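Local coordinates for protein transcriptional regulator, TetR family (Marinobacter aquaeolei, PDB 3NNR) that probably binds DNA as a dimeric transcriptional regulator of the TetR family, through a predicted helix-turn-helix motif, at residues L124-A132 / R148-W156. Residues are numbered along the deposited sequence; the frame is centred on the assembly and turned at random.
Sequences LAAINRIFA and RSAMSLNVW
Ile127 and Ser152 mark the closest backbone approach of helix segments 124-132 and 148-156, whose axes come within 9.0 Å and run at 119° in their N-to-C directions. Phe131 is a knob set among Arg148, Met151, Ser152 and Val155. Its CZ meets CG2 of Val155 at 3.6 Å, CE of Met151, here selenomethionine, lies over one face, offset toward the rim, and the backbone N of Ser152 sits at the ring edge. Arg148, with CG anti to its own backbone N (chi1 -166°), runs alongside Phe131 in the opposite sense, bringing its CD to 3.8 Å from Phe131 CB; Ala132 CB lies over one guanidinium face, toward its rim. In the middle, CG2 of Ile127 presses on Ser152 CB at 3.6 Å, while its CD1 reaches Val155 CG1. Toward the N-terminal end of 124-132, Leu124 CD2 sits between Leu153 CD1 and Trp156 CB, 3.9 Å from the latter. Ser152 OG lies obliquely to the Phe131 ring, 3.4 Å from CD2, and donates to Arg148 O of its own helix (OG to O, 2.8 Å), tilted 29° from the carbonyl plane, with Ser152 N arriving from the opposite face. Glu194 of helix 186-194 packs beside Phe131, and Phe165 of the second subunit meets the Trp156 ring edge-to-face. No hydrogen bond joins the segments: this join, in what is probably the C-terminal, ligand-binding domain, as in other TetR-family proteins, rests on van der Waals packing, mostly hydrocarbon, with Arg148, Asn128 and Ser152 contributing; the serine hydroxyl is already bonded within its own helix, consistent with its lying against Phe131 and Ile127.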
# COMPACT_ATOMS: atom_id res chain seq x y z
N LEU A 124 9.28 -10.94 -5.29
CA LEU A 124 8.15 -11.60 -5.96
C LEU A 124 8.51 -13.02 -6.40
O LEU A 124 7.69 -13.93 -6.27
CB LEU A 124 7.67 -10.81 -7.19
CG LEU A 124 6.95 -9.49 -6.98
CD1 LEU A 124 6.78 -8.81 -8.34
CD2 LEU A 124 5.61 -9.74 -6.31
N ALA A 125 9.72 -13.19 -6.94
CA ALA A 125 10.22 -14.50 -7.35
C ALA A 125 10.44 -15.44 -6.14
O ALA A 125 10.43 -16.66 -6.30
CB ALA A 125 11.51 -14.34 -8.17
N ALA A 126 10.67 -14.88 -4.95
CA ALA A 126 10.81 -15.68 -3.73
C ALA A 126 9.40 -16.07 -3.23
O ALA A 126 9.22 -17.18 -2.71
CB ALA A 126 11.59 -14.93 -2.67
N ILE A 127 8.42 -15.18 -3.41
CA ILE A 127 7.02 -15.49 -3.02
C ILE A 127 6.50 -16.62 -3.91
O ILE A 127 5.90 -17.57 -3.41
CB ILE A 127 6.11 -14.27 -3.05
CG1 ILE A 127 6.56 -13.22 -2.02
CG2 ILE A 127 4.67 -14.67 -2.73
CD1 ILE A 127 5.94 -11.86 -2.24
N ASN A 128 6.74 -16.53 -5.23
CA ASN A 128 6.37 -17.62 -6.16
C ASN A 128 6.98 -18.92 -5.71
O ASN A 128 6.27 -19.94 -5.58
CB ASN A 128 6.83 -17.36 -7.62
CG ASN A 128 5.78 -16.66 -8.45
OD1 ASN A 128 4.71 -17.22 -8.69
ND2 ASN A 128 6.09 -15.46 -8.92
N ARG A 129 8.28 -18.84 -5.42
CA ARG A 129 9.03 -20.01 -5.04
C ARG A 129 8.55 -20.63 -3.72
O ARG A 129 8.49 -21.86 -3.63
CB ARG A 129 10.54 -19.71 -5.05
CG ARG A 129 11.44 -20.94 -4.98
CD ARG A 129 11.07 -22.02 -6.03
NE ARG A 129 11.86 -23.25 -5.87
CZ ARG A 129 11.51 -24.47 -6.30
NH1 ARG A 129 10.34 -24.70 -6.92
NH2 ARG A 129 12.34 -25.49 -6.08
N ILE A 130 8.16 -19.80 -2.75
CA ILE A 130 7.62 -20.29 -1.46
C ILE A 130 6.32 -21.06 -1.71
O ILE A 130 6.15 -22.16 -1.21
CB ILE A 130 7.40 -19.16 -0.45
CG1 ILE A 130 8.75 -18.67 0.10
CG2 ILE A 130 6.57 -19.65 0.73
CD1 ILE A 130 8.72 -17.22 0.60
N PHE A 131 5.41 -20.48 -2.48
CA PHE A 131 4.18 -21.17 -2.83
C PHE A 131 4.47 -22.46 -3.60
O PHE A 131 3.83 -23.48 -3.34
CB PHE A 131 3.27 -20.32 -3.70
CG PHE A 131 2.64 -19.12 -3.01
CD1 PHE A 131 2.27 -19.12 -1.66
CD2 PHE A 131 2.26 -18.02 -3.80
CE1 PHE A 131 1.64 -18.02 -1.10
CE2 PHE A 131 1.62 -16.91 -3.25
CZ PHE A 131 1.30 -16.91 -1.89
N ALA A 132 5.41 -22.40 -4.55
CA ALA A 132 5.79 -23.58 -5.33
C ALA A 132 6.22 -24.70 -4.38
O ALA A 132 5.75 -25.84 -4.55
CB ALA A 132 6.90 -23.26 -6.37
N ARG A 148 -0.92 -18.16 -9.67
CA ARG A 148 0.12 -18.09 -8.64
C ARG A 148 0.91 -16.76 -8.71
O ARG A 148 1.30 -16.22 -7.66
CB ARG A 148 1.07 -19.31 -8.71
CG ARG A 148 1.96 -19.47 -7.50
CD ARG A 148 2.74 -20.82 -7.46
NE ARG A 148 3.86 -20.91 -8.43
CZ ARG A 148 3.97 -21.73 -9.49
NH1 ARG A 148 3.03 -22.65 -9.80
NH2 ARG A 148 5.06 -21.65 -10.26
N SER A 149 1.19 -16.27 -9.92
CA SER A 149 1.84 -14.94 -10.11
C SER A 149 0.96 -13.83 -9.56
O SER A 149 1.46 -12.88 -8.95
CB SER A 149 2.11 -14.63 -11.58
OG SER A 149 2.86 -15.65 -12.19
N ALA A 150 -0.35 -13.94 -9.84
CA ALA A 150 -1.36 -13.02 -9.35
C ALA A 150 -1.40 -13.08 -7.82
O ALA A 150 -1.30 -12.05 -7.16
CB ALA A 150 -2.72 -13.35 -9.93
N MSE A 151 -1.52 -14.28 -7.27
CA MSE A 151 -1.56 -14.43 -5.81
C MSE A 151 -0.33 -13.91 -5.10
O MSE A 151 -0.45 -13.38 -4.00
CB MSE A 151 -1.83 -15.87 -5.39
CG MSE A 151 -3.29 -16.18 -5.37
SE MSE A 151 -3.57 -18.04 -5.54
CE MSE A 151 -2.00 -18.81 -4.56
N SER A 152 0.84 -14.07 -5.74
CA SER A 152 2.11 -13.61 -5.20
C SER A 152 2.17 -12.10 -5.12
O SER A 152 2.62 -11.55 -4.14
CB SER A 152 3.28 -14.17 -6.04
OG SER A 152 3.38 -15.59 -5.92
N LEU A 153 1.70 -11.45 -6.17
CA LEU A 153 1.59 -10.00 -6.17
C LEU A 153 0.67 -9.50 -5.03
O LEU A 153 1.03 -8.55 -4.34
CB LEU A 153 1.12 -9.48 -7.53
CG LEU A 153 1.16 -7.99 -7.82
CD1 LEU A 153 2.52 -7.41 -7.49
CD2 LEU A 153 0.79 -7.73 -9.28
N ASN A 154 -0.47 -10.19 -4.80
CA ASN A 154 -1.39 -9.82 -3.70
C ASN A 154 -0.72 -9.90 -2.34
O ASN A 154 -0.93 -9.02 -1.51
CB ASN A 154 -2.69 -10.64 -3.73
CG ASN A 154 -3.65 -10.21 -4.84
OD1 ASN A 154 -3.58 -9.10 -5.35
ND2 ASN A 154 -4.56 -11.09 -5.19
N VAL A 155 0.11 -10.92 -2.12
CA VAL A 155 0.92 -11.03 -0.89
C VAL A 155 1.79 -9.78 -0.74
O VAL A 155 1.72 -9.12 0.29
CB VAL A 155 1.81 -12.27 -0.88
CG1 VAL A 155 2.82 -12.19 0.21
CG2 VAL A 155 0.97 -13.49 -0.70
N TRP A 156 2.50 -9.40 -1.80
CA TRP A 156 3.36 -8.24 -1.79
C TRP A 156 2.56 -7.00 -1.47
O TRP A 156 2.96 -6.21 -0.61
CB TRP A 156 4.11 -8.10 -3.13
CG TRP A 156 5.19 -7.07 -3.15
CD1 TRP A 156 6.54 -7.28 -2.96
CD2 TRP A 156 5.03 -5.66 -3.39
NE1 TRP A 156 7.21 -6.09 -3.06
CE2 TRP A 156 6.32 -5.08 -3.33
CE3 TRP A 156 3.93 -4.83 -3.66
CZ2 TRP A 156 6.53 -3.71 -3.51
CZ3 TRP A 156 4.14 -3.45 -3.85
CH2 TRP A 156 5.43 -2.91 -3.77